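Local coordinates for protein Pre-mRNA-splicing factor SAD1 (Saccharomyces cerevisiae, PDB 4MSX) that promotes assembly of newly made U4 snRNA into the U4/U6 snRNP and is required for pre-mRNA splicing, as a catalytically inactive relative of ubiquitin-specific proteases, at residues A[326-334]-A[391-399]; A[371-382]-A[472-480]. All blocks are in the same frame, centred on the assembly; numbering follows the deposited sequence.

Contact 1: A[326-334]-A[391-399]; sequences DLPEFSPFE and KNRNQTLVE. With ACT (acetate ion), chain C.
The amide of N394 and the ring of F330 carry a loop-to-loop contact near the outer end of the ubiquitin-specific-protease fold, where 326-334, the loop that follows strand 323-325, lies against the run 391-399 leading into strand 397-399. It illustrates how one asparagine can organise two irregular segments by using both ends of its amide. The oxygen looks after its own segment: N394 OD1 accepts from the backbone N of T396, closing an Asx turn, and from T396 OG1 at 2.6 Å, the hydroxyl lying on a lone pair. The nitrogen works across the gap, N394 ND2 donating to P328 O at 2.8 Å with an N-H...O angle of 162°, although it approaches from above the carbonyl plane. A second bond from ND2 reaches an acetate, probably from the crystallisation liquor. With its CG anti to the backbone N (chi1 178°), F330 lays one ring face on the peptide backbone, Q395 N sitting 3.4 Å above the ring plane over its centre, while CZ touches Q395 CB. L327 CD2 meets V398 CG2 at 3.7 Å, and P332 CG rests on N392 O. A water donates to both E329 O and T396 OG1, bridging the segments. Beside these loops, helix 347-350 receives L327 and V398 on L350, and strand 344-346 pairs in parallel with 397-399.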
loop_
_atom_site.group_PDB
_atom_site.type_symbol
_atom_site.label_atom_id
_atom_site.label_comp_id
_atom_site.label_asym_id
_atom_site.label_seq_id
_atom_site.Cartn_x
_atom_site.Cartn_y
_atom_site.Cartn_z
ATOM N N ASP A 326 0.986 0.469 24.552
ATOM C CA ASP A 326 1.588 1.639 25.193
ATOM C C ASP A 326 3.013 1.331 25.658
ATOM O O ASP A 326 3.258 0.292 26.176
ATOM C CB ASP A 326 0.745 2.074 26.392
ATOM C CG ASP A 326 -0.619 2.642 25.980
ATOM O OD1 ASP A 326 -0.687 3.501 25.050
ATOM O OD2 ASP A 326 -1.630 2.193 26.573
ATOM N N LEU A 327 3.927 2.280 25.514
ATOM C CA LEU A 327 5.300 2.045 25.858
ATOM C C LEU A 327 5.571 2.623 27.255
ATOM O O LEU A 327 4.904 3.550 27.701
ATOM C CB LEU A 327 6.213 2.744 24.863
ATOM C CG LEU A 327 5.998 2.173 23.419
ATOM C CD1 LEU A 327 6.729 3.071 22.419
ATOM C CD2 LEU A 327 6.446 0.725 23.300
ATOM N N PRO A 328 6.580 2.100 27.923
ATOM C CA PRO A 328 6.845 2.664 29.254
ATOM C C PRO A 328 7.212 4.162 29.175
ATOM O O PRO A 328 7.782 4.625 28.164
ATOM C CB PRO A 328 7.991 1.788 29.789
ATOM C CG PRO A 328 8.564 1.077 28.624
ATOM C CD PRO A 328 7.501 1.014 27.544
ATOM N N GLU A 329 6.889 4.923 30.230
ATOM C CA GLU A 329 7.163 6.367 30.251
ATOM C C GLU A 329 8.594 6.698 29.807
ATOM O O GLU A 329 9.537 5.994 30.131
ATOM C CB GLU A 329 6.899 6.956 31.649
ATOM C CG GLU A 329 6.374 8.380 31.555
ATOM C CD GLU A 329 6.128 9.013 32.913
ATOM O OE1 GLU A 329 5.862 8.269 33.886
ATOM O OE2 GLU A 329 6.206 10.258 33.005
ATOM N N PHE A 330 8.739 7.737 28.993
ATOM C CA PHE A 330 10.029 8.007 28.362
ATOM C C PHE A 330 10.345 9.478 28.514
ATOM O O PHE A 330 9.496 10.348 28.225
ATOM C CB PHE A 330 9.989 7.656 26.858
ATOM C CG PHE A 330 11.289 7.952 26.110
ATOM C CD1 PHE A 330 12.319 7.018 26.122
ATOM C CD2 PHE A 330 11.471 9.157 25.410
ATOM C CE1 PHE A 330 13.517 7.279 25.454
ATOM C CE2 PHE A 330 12.674 9.421 24.714
ATOM C CZ PHE A 330 13.695 8.473 24.755
ATOM N N SER A 331 11.572 9.775 28.923
ATOM C CA SER A 331 11.994 11.179 29.015
ATOM C C SER A 331 12.864 11.558 27.815
ATOM O O SER A 331 13.955 11.016 27.634
ATOM C CB SER A 331 12.790 11.473 30.306
ATOM O OG SER A 331 13.329 12.799 30.170
ATOM N N PRO A 332 12.406 12.522 27.013
ATOM C CA PRO A 332 13.241 12.875 25.852
ATOM C C PRO A 332 14.550 13.584 26.227
ATOM O O PRO A 332 15.410 13.692 25.356
ATOM C CB PRO A 332 12.346 13.825 25.029
ATOM C CG PRO A 332 10.945 13.682 25.612
ATOM C CD PRO A 332 11.149 13.289 27.065
ATOM N N PHE A 333 14.721 13.989 27.493
ATOM C CA PHE A 333 15.874 14.798 27.871
ATOM C C PHE A 333 17.068 13.950 28.354
ATOM O O PHE A 333 18.206 14.431 28.408
ATOM C CB PHE A 333 15.390 15.845 28.890
ATOM C CG PHE A 333 14.053 16.448 28.503
ATOM C CD1 PHE A 333 13.962 17.335 27.431
ATOM C CD2 PHE A 333 12.884 16.062 29.149
ATOM C CE1 PHE A 333 12.742 17.862 27.043
ATOM C CE2 PHE A 333 11.661 16.585 28.767
ATOM C CZ PHE A 333 11.589 17.486 27.709
ATOM N N GLU A 334 16.813 12.695 28.691
ATOM C CA GLU A 334 17.880 11.785 29.075
ATOM C C GLU A 334 18.693 11.418 27.831
ATOM O O GLU A 334 18.148 11.101 26.769
ATOM C CB GLU A 334 17.307 10.514 29.692
ATOM C CG GLU A 334 16.285 10.774 30.783
ATOM C CD GLU A 334 16.886 11.506 31.975
ATOM O OE1 GLU A 334 17.882 10.994 32.541
ATOM O OE2 GLU A 334 16.370 12.597 32.333
ATOM N N LYS A 391 9.669 15.395 17.872
ATOM C CA LYS A 391 10.914 15.475 18.653
ATOM C C LYS A 391 10.817 14.813 20.030
ATOM O O LYS A 391 11.765 14.186 20.505
ATOM C CB LYS A 391 11.293 16.950 18.879
ATOM C CG LYS A 391 12.637 17.120 19.530
ATOM C CD LYS A 391 13.068 18.607 19.437
ATOM C CE LYS A 391 14.549 18.798 19.796
ATOM N NZ LYS A 391 15.064 20.183 19.476
ATOM N N ASN A 392 9.673 15.004 20.700
ATOM C CA ASN A 392 9.477 14.483 22.047
ATOM C C ASN A 392 8.868 13.073 22.109
ATOM O O ASN A 392 8.356 12.659 23.151
ATOM C CB ASN A 392 8.604 15.475 22.820
ATOM C CG ASN A 392 9.359 16.765 23.083
ATOM O OD1 ASN A 392 10.523 16.702 23.458
ATOM N ND2 ASN A 392 8.762 17.897 22.751
ATOM N N ARG A 393 8.935 12.350 20.996
ATOM C CA ARG A 393 8.299 11.027 20.904
ATOM C C ARG A 393 8.982 9.990 21.813
ATOM O O ARG A 393 10.140 10.147 22.236
ATOM C CB ARG A 393 8.357 10.503 19.455
ATOM C CG ARG A 393 9.748 10.040 19.054
ATOM C CD ARG A 393 9.860 9.831 17.502
ATOM N NE ARG A 393 11.210 9.419 17.119
ATOM C CZ ARG A 393 12.237 10.263 17.010
ATOM N NH1 ARG A 393 12.077 11.584 17.226
ATOM N NH2 ARG A 393 13.412 9.792 16.659
ATOM N N ASN A 394 8.250 8.917 22.108
ATOM C CA ASN A 394 8.765 7.881 22.992
ATOM C C ASN A 394 9.738 6.981 22.215
ATOM O O ASN A 394 9.316 6.175 21.346
ATOM C CB ASN A 394 7.592 7.072 23.571
ATOM C CG ASN A 394 8.033 6.079 24.636
ATOM O OD1 ASN A 394 9.050 5.426 24.485
ATOM N ND2 ASN A 394 7.266 5.982 25.715
ATOM N N GLN A 395 11.038 7.093 22.510
ATOM C CA GLN A 395 12.030 6.333 21.742
ATOM C C GLN A 395 12.520 5.048 22.421
ATOM O O GLN A 395 13.615 4.566 22.118
ATOM C CB GLN A 395 13.214 7.213 21.358
ATOM C CG GLN A 395 12.783 8.443 20.576
ATOM C CD GLN A 395 13.992 9.204 20.045
ATOM O OE1 GLN A 395 14.850 8.610 19.398
ATOM N NE2 GLN A 395 14.098 10.503 20.385
ATOM N N THR A 396 11.676 4.470 23.278
ATOM C CA THR A 396 11.998 3.197 23.930
ATOM C C THR A 396 12.325 2.170 22.861
ATOM O O THR A 396 11.604 2.037 21.845
ATOM C CB THR A 396 10.831 2.694 24.822
ATOM O OG1 THR A 396 10.502 3.690 25.802
ATOM C CG2 THR A 396 11.175 1.406 25.510
ATOM N N LEU A 397 13.412 1.433 23.066
ATOM C CA LEU A 397 13.803 0.403 22.124
ATOM C C LEU A 397 12.960 -0.844 22.297
ATOM O O LEU A 397 13.066 -1.563 23.306
ATOM C CB LEU A 397 15.287 0.092 22.245
ATOM C CG LEU A 397 15.787 -1.006 21.295
ATOM C CD1 LEU A 397 15.535 -0.586 19.870
ATOM C CD2 LEU A 397 17.291 -1.200 21.557
ATOM N N VAL A 398 12.110 -1.113 21.305
ATOM C CA VAL A 398 11.243 -2.287 21.355
ATOM C C VAL A 398 11.921 -3.496 20.703
ATOM O O VAL A 398 12.228 -3.514 19.484
ATOM C CB VAL A 398 9.833 -2.038 20.644
ATOM C CG1 VAL A 398 9.002 -3.311 20.693
ATOM C CG2 VAL A 398 9.088 -0.913 21.300
ATOM N N GLU A 399 12.159 -4.512 21.524
ATOM C CA GLU A 399 12.842 -5.723 21.080
ATOM C C GLU A 399 11.871 -6.812 20.640
ATOM O O GLU A 399 10.920 -7.118 21.346
ATOM C CB GLU A 399 13.768 -6.210 22.211
ATOM C CG GLU A 399 14.822 -5.098 22.417
ATOM C CD GLU A 399 15.630 -5.182 23.683
ATOM O OE1 GLU A 399 16.508 -4.292 23.829
ATOM O OE2 GLU A 399 15.399 -6.089 24.512
HETATM C C ACT C . 4.425 8.705 24.664
HETATM O O ACT C . 3.287 8.575 24.108
HETATM O OXT ACT C . 4.798 7.829 25.556
HETATM C CH3 ACT C . 5.283 9.873 24.227
HETATM O O HOH W 1 10.895 4.034 28.600
#

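Contact 2: A[371-382]-A[472-480]; sequences LPQFLIFHFNRF and ETFIQVWEK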
loop_
_atom_site.group_PDB
_atom_site.type_symbol
_atom_site.label_atom_id
_atom_site.label_comp_id
_atom_site.label_asym_id
_atom_site.label_seq_id
_atom_site.Cartn_x
_atom_site.Cartn_y
_atom_site.Cartn_z
ATOM N N LEU A 371 -8.416 -13.622 18.023
ATOM C CA LEU A 371 -7.082 -13.458 17.492
ATOM C C LEU A 371 -7.198 -13.638 15.981
ATOM O O LEU A 371 -7.538 -14.707 15.513
ATOM C CB LEU A 371 -6.116 -14.467 18.110
ATOM C CG LEU A 371 -5.642 -14.091 19.522
ATOM C CD1 LEU A 371 -4.873 -15.222 20.153
ATOM C CD2 LEU A 371 -4.787 -12.850 19.471
ATOM N N PRO A 372 -6.975 -12.559 15.216
ATOM C CA PRO A 372 -7.182 -12.615 13.764
ATOM C C PRO A 372 -6.048 -13.307 13.043
ATOM O O PRO A 372 -4.969 -13.422 13.604
ATOM C CB PRO A 372 -7.237 -11.106 13.347
ATOM C CG PRO A 372 -6.424 -10.387 14.388
ATOM C CD PRO A 372 -6.596 -11.211 15.704
ATOM N N GLN A 373 -6.268 -13.722 11.788
ATOM C CA GLN A 373 -5.176 -14.225 10.973
ATOM C C GLN A 373 -4.051 -13.148 10.881
ATOM O O GLN A 373 -2.858 -13.482 10.871
ATOM C CB GLN A 373 -5.673 -14.527 9.534
ATOM C CG GLN A 373 -4.589 -15.079 8.673
ATOM C CD GLN A 373 -4.271 -16.550 9.072
ATOM O OE1 GLN A 373 -4.966 -17.149 9.927
ATOM N NE2 GLN A 373 -3.212 -17.115 8.490
ATOM N N PHE A 374 -4.427 -11.871 10.751
ATOM C CA PHE A 374 -3.412 -10.783 10.704
ATOM C C PHE A 374 -3.636 -9.868 11.891
ATOM O O PHE A 374 -4.676 -9.210 11.966
ATOM C CB PHE A 374 -3.534 -9.967 9.383
ATOM C CG PHE A 374 -3.270 -10.786 8.186
ATOM C CD1 PHE A 374 -1.978 -11.034 7.786
ATOM C CD2 PHE A 374 -4.334 -11.417 7.516
ATOM C CE1 PHE A 374 -1.724 -11.828 6.643
ATOM C CE2 PHE A 374 -4.102 -12.258 6.400
ATOM C CZ PHE A 374 -2.798 -12.471 5.974
ATOM N N LEU A 375 -2.674 -9.857 12.807
ATOM C CA LEU A 375 -2.726 -9.063 14.045
ATOM C C LEU A 375 -1.788 -7.892 13.828
ATOM O O LEU A 375 -0.586 -8.076 13.571
ATOM C CB LEU A 375 -2.251 -9.967 15.214
ATOM C CG LEU A 375 -2.259 -9.388 16.636
ATOM C CD1 LEU A 375 -3.649 -8.821 16.982
ATOM C CD2 LEU A 375 -1.836 -10.501 17.640
ATOM N N ILE A 376 -2.356 -6.684 13.875
ATOM C CA ILE A 376 -1.608 -5.467 13.570
ATOM C C ILE A 376 -1.399 -4.683 14.858
ATOM O O ILE A 376 -2.383 -4.319 15.540
ATOM C CB ILE A 376 -2.420 -4.597 12.573
ATOM C CG1 ILE A 376 -2.808 -5.431 11.358
ATOM C CG2 ILE A 376 -1.571 -3.328 12.176
ATOM C CD1 ILE A 376 -3.766 -4.668 10.338
ATOM N N PHE A 377 -0.138 -4.433 15.189
ATOM C CA PHE A 377 0.182 -3.681 16.404
ATOM C C PHE A 377 0.600 -2.285 16.015
ATOM O O PHE A 377 1.261 -2.087 14.997
ATOM C CB PHE A 377 1.409 -4.261 17.102
ATOM C CG PHE A 377 1.202 -5.667 17.642
ATOM C CD1 PHE A 377 0.005 -6.021 18.245
ATOM C CD2 PHE A 377 2.224 -6.597 17.559
ATOM C CE1 PHE A 377 -0.184 -7.311 18.783
ATOM C CE2 PHE A 377 2.042 -7.917 18.078
ATOM C CZ PHE A 377 0.846 -8.263 18.662
ATOM N N HIS A 378 0.307 -1.358 16.897
ATOM C CA HIS A 378 0.825 0.020 16.778
ATOM C C HIS A 378 1.582 0.323 18.087
ATOM O O HIS A 378 1.040 0.095 19.174
ATOM C CB HIS A 378 -0.365 0.961 16.667
ATOM C CG HIS A 378 -0.080 2.389 17.067
ATOM N ND1 HIS A 378 -0.845 3.055 18.004
ATOM C CD2 HIS A 378 0.832 3.285 16.609
ATOM C CE1 HIS A 378 -0.393 4.300 18.129
ATOM N NE2 HIS A 378 0.589 4.478 17.263
ATOM N N PHE A 379 2.796 0.846 17.982
ATOM C CA PHE A 379 3.576 1.232 19.197
ATOM C C PHE A 379 3.358 2.697 19.416
ATOM O O PHE A 379 3.621 3.498 18.523
ATOM C CB PHE A 379 5.032 0.877 19.006
ATOM C CG PHE A 379 5.207 -0.612 18.798
ATOM C CD1 PHE A 379 5.254 -1.483 19.897
ATOM C CD2 PHE A 379 5.192 -1.150 17.526
ATOM C CE1 PHE A 379 5.345 -2.884 19.693
ATOM C CE2 PHE A 379 5.261 -2.538 17.308
ATOM C CZ PHE A 379 5.346 -3.399 18.391
ATOM N N ASN A 380 2.870 3.065 20.598
ATOM C CA ASN A 380 2.349 4.431 20.742
ATOM C C ASN A 380 3.498 5.416 20.957
ATOM O O ASN A 380 3.777 5.801 22.084
ATOM C CB ASN A 380 1.385 4.489 21.909
ATOM C CG ASN A 380 0.643 5.818 21.961
ATOM O OD1 ASN A 380 0.688 6.593 20.995
ATOM N ND2 ASN A 380 -0.033 6.090 23.067
ATOM N N ARG A 381 4.158 5.806 19.883
ATOM C CA ARG A 381 5.309 6.723 19.953
ATOM C C ARG A 381 4.955 8.185 20.260
ATOM O O ARG A 381 5.723 8.893 20.942
ATOM C CB ARG A 381 6.014 6.722 18.600
ATOM C CG ARG A 381 6.499 5.316 18.141
ATOM C CD ARG A 381 7.758 4.881 18.934
ATOM N NE ARG A 381 8.187 3.512 18.585
ATOM C CZ ARG A 381 9.194 2.885 19.199
ATOM N NH1 ARG A 381 9.854 3.481 20.221
ATOM N NH2 ARG A 381 9.521 1.675 18.811
ATOM N N PHE A 382 3.839 8.648 19.703
ATOM C CA PHE A 382 3.546 10.094 19.670
ATOM C C PHE A 382 2.537 10.586 20.653
ATOM O O PHE A 382 1.401 10.141 20.681
ATOM C CB PHE A 382 2.962 10.469 18.309
ATOM C CG PHE A 382 3.910 10.258 17.186
ATOM C CD1 PHE A 382 5.181 10.789 17.242
ATOM C CD2 PHE A 382 3.545 9.503 16.074
ATOM C CE1 PHE A 382 6.096 10.596 16.224
ATOM C CE2 PHE A 382 4.444 9.303 15.034
ATOM C CZ PHE A 382 5.732 9.835 15.118
ATOM N N GLU A 472 13.239 2.263 14.659
ATOM C CA GLU A 472 12.081 2.564 15.486
ATOM C C GLU A 472 10.764 2.021 14.880
ATOM O O GLU A 472 10.148 2.707 14.036
ATOM C CB GLU A 472 11.984 4.057 15.635
ATOM C CG GLU A 472 10.996 4.505 16.699
ATOM C CD GLU A 472 10.850 6.028 16.779
ATOM O OE1 GLU A 472 11.838 6.706 17.139
ATOM O OE2 GLU A 472 9.743 6.563 16.491
ATOM N N THR A 473 10.325 0.860 15.358
ATOM C CA THR A 473 9.103 0.227 14.868
ATOM C C THR A 473 7.871 1.050 15.288
ATOM O O THR A 473 7.769 1.573 16.428
ATOM C CB THR A 473 8.970 -1.257 15.334
ATOM O OG1 THR A 473 7.800 -1.804 14.739
ATOM C CG2 THR A 473 8.845 -1.362 16.897
ATOM N N PHE A 474 6.946 1.227 14.346
ATOM C CA PHE A 474 5.718 1.985 14.617
ATOM C C PHE A 474 4.481 1.088 14.432
ATOM O O PHE A 474 3.571 1.107 15.257
ATOM C CB PHE A 474 5.635 3.176 13.633
ATOM C CG PHE A 474 4.421 4.051 13.827
ATOM C CD1 PHE A 474 4.264 4.806 14.988
ATOM C CD2 PHE A 474 3.463 4.166 12.812
ATOM C CE1 PHE A 474 3.154 5.624 15.166
ATOM C CE2 PHE A 474 2.344 4.993 12.988
ATOM C CZ PHE A 474 2.185 5.728 14.137
ATOM N N ILE A 475 4.414 0.360 13.304
ATOM C CA ILE A 475 3.344 -0.586 13.059
ATOM C C ILE A 475 3.921 -1.920 12.603
ATOM O O ILE A 475 4.872 -1.952 11.828
ATOM C CB ILE A 475 2.412 -0.077 11.878
ATOM C CG1 ILE A 475 1.377 0.897 12.411
ATOM C CG2 ILE A 475 1.711 -1.262 11.183
ATOM C CD1 ILE A 475 0.716 1.669 11.262
ATOM N N GLN A 476 3.329 -3.009 13.051
ATOM C CA GLN A 476 3.762 -4.333 12.585
ATOM C C GLN A 476 2.577 -5.152 12.212
ATOM O O GLN A 476 1.520 -5.026 12.819
ATOM C CB GLN A 476 4.501 -5.154 13.713
ATOM C CG GLN A 476 5.854 -4.517 14.030
ATOM C CD GLN A 476 6.574 -5.249 15.153
ATOM O OE1 GLN A 476 5.934 -5.945 15.982
ATOM N NE2 GLN A 476 7.901 -5.141 15.155
ATOM N N VAL A 477 2.801 -6.076 11.276
ATOM C CA VAL A 477 1.724 -6.997 10.903
ATOM C C VAL A 477 2.275 -8.393 11.199
ATOM O O VAL A 477 3.350 -8.721 10.727
ATOM C CB VAL A 477 1.362 -6.942 9.402
ATOM C CG1 VAL A 477 0.313 -8.027 9.044
ATOM C CG2 VAL A 477 0.796 -5.530 9.015
ATOM N N TRP A 478 1.551 -9.135 12.023
ATOM C CA TRP A 478 1.933 -10.521 12.407
ATOM C C TRP A 478 0.907 -11.470 11.828
ATOM O O TRP A 478 -0.305 -11.158 11.828
ATOM C CB TRP A 478 1.934 -10.652 13.937
ATOM C CG TRP A 478 3.049 -9.893 14.580
ATOM C CD1 TRP A 478 3.087 -8.533 14.808
ATOM C CD2 TRP A 478 4.310 -10.410 15.043
ATOM N NE1 TRP A 478 4.283 -8.195 15.393
ATOM C CE2 TRP A 478 5.033 -9.329 15.580
ATOM C CE3 TRP A 478 4.874 -11.711 15.121
ATOM C CZ2 TRP A 478 6.324 -9.478 16.142
ATOM C CZ3 TRP A 478 6.141 -11.855 15.682
ATOM C CH2 TRP A 478 6.849 -10.745 16.177
ATOM N N GLU A 479 1.358 -12.645 11.355
ATOM C CA GLU A 479 0.447 -13.563 10.711
ATOM C C GLU A 479 0.395 -14.888 11.520
ATOM O O GLU A 479 1.438 -15.422 11.926
ATOM C CB GLU A 479 0.911 -13.912 9.287
ATOM C CG GLU A 479 -0.047 -14.890 8.612
ATOM C CD GLU A 479 0.236 -15.108 7.108
ATOM O OE1 GLU A 479 1.396 -14.872 6.653
ATOM O OE2 GLU A 479 -0.719 -15.518 6.395
ATOM N N LYS A 480 -0.811 -15.344 11.765
ATOM C CA LYS A 480 -1.036 -16.481 12.670
ATOM C C LYS A 480 -0.550 -17.749 11.962
ATOM O O LYS A 480 -0.727 -17.896 10.748
ATOM C CB LYS A 480 -2.523 -16.568 13.052
ATOM C CG LYS A 480 -2.939 -17.832 13.842
ATOM C CD LYS A 480 -4.107 -17.522 14.776
ATOM C CE LYS A 480 -5.417 -17.468 14.086
ATOM N NZ LYS A 480 -6.501 -17.063 15.035
#
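L375 with W478 and F377 with Q476 are hydrogen-bonded antiparallel pairs, each joined by two backbone bonds; F379 N to F474 O and K480 N to Q373 O continue the pairing of 374-379 with 472-480. The contact is tightly packed around F474, where H378 turns its edge toward the F474 face in an offset edge-to-face pair, planes at 80°, and F382 completes an aromatic cluster. T473 CG2 makes a CH-pi contact over the F379 ring. R381, bent at chi2 (-75°), grips T473 O side-on through NE at 2.9 Å and NH2 at 3.0 Å, E472 CG covering one guanidinium face; NH1 reaches T396 O and N394 O. A leucine in its place would probably leave T473 O without these two donors, and T396 O and N394 O without NH1. Farther along, W478 NE1 donates to Q476 OE1; the F377 and W478 rings meet obliquely, F377 CD2 3.4 Å from W478 NE1. The other end is looser and partly exposed: the Q373 amide and E479 carboxylate stand nearly perpendicular, E479 being paired with K414, although K480 NZ bonds L371 O at 2.6 Å. Strand 472-480 also pairs with 409-421 and 374-379 with 323-325, while I475 packs on helix 266-280 and F377 and F379 on helix 347-350.

Overall arrangement
Contacts 1 and 2, with centres about 18 Å apart, show how a loop pair can be joined to two interior strands of a sheet through a few polar links. The salt bridge from R393 NE to E472 OE1, 2.8 Å long, ties 391-399 to 472-480, and N394 N lies 2.8 Å from R381 O, probably a hydrogen bond. Along the chain the segments alternate, so 371-382 falls between the two halves of contact 1. All four segments lie in the ubiquitin-specific-protease part of the chain. Contact 1, its centre about 28 Å from that of the chain, is peripheral; contact 2, at about 16 Å, is more central. Both lie away from the zinc site of C94, C97, H113 and H119.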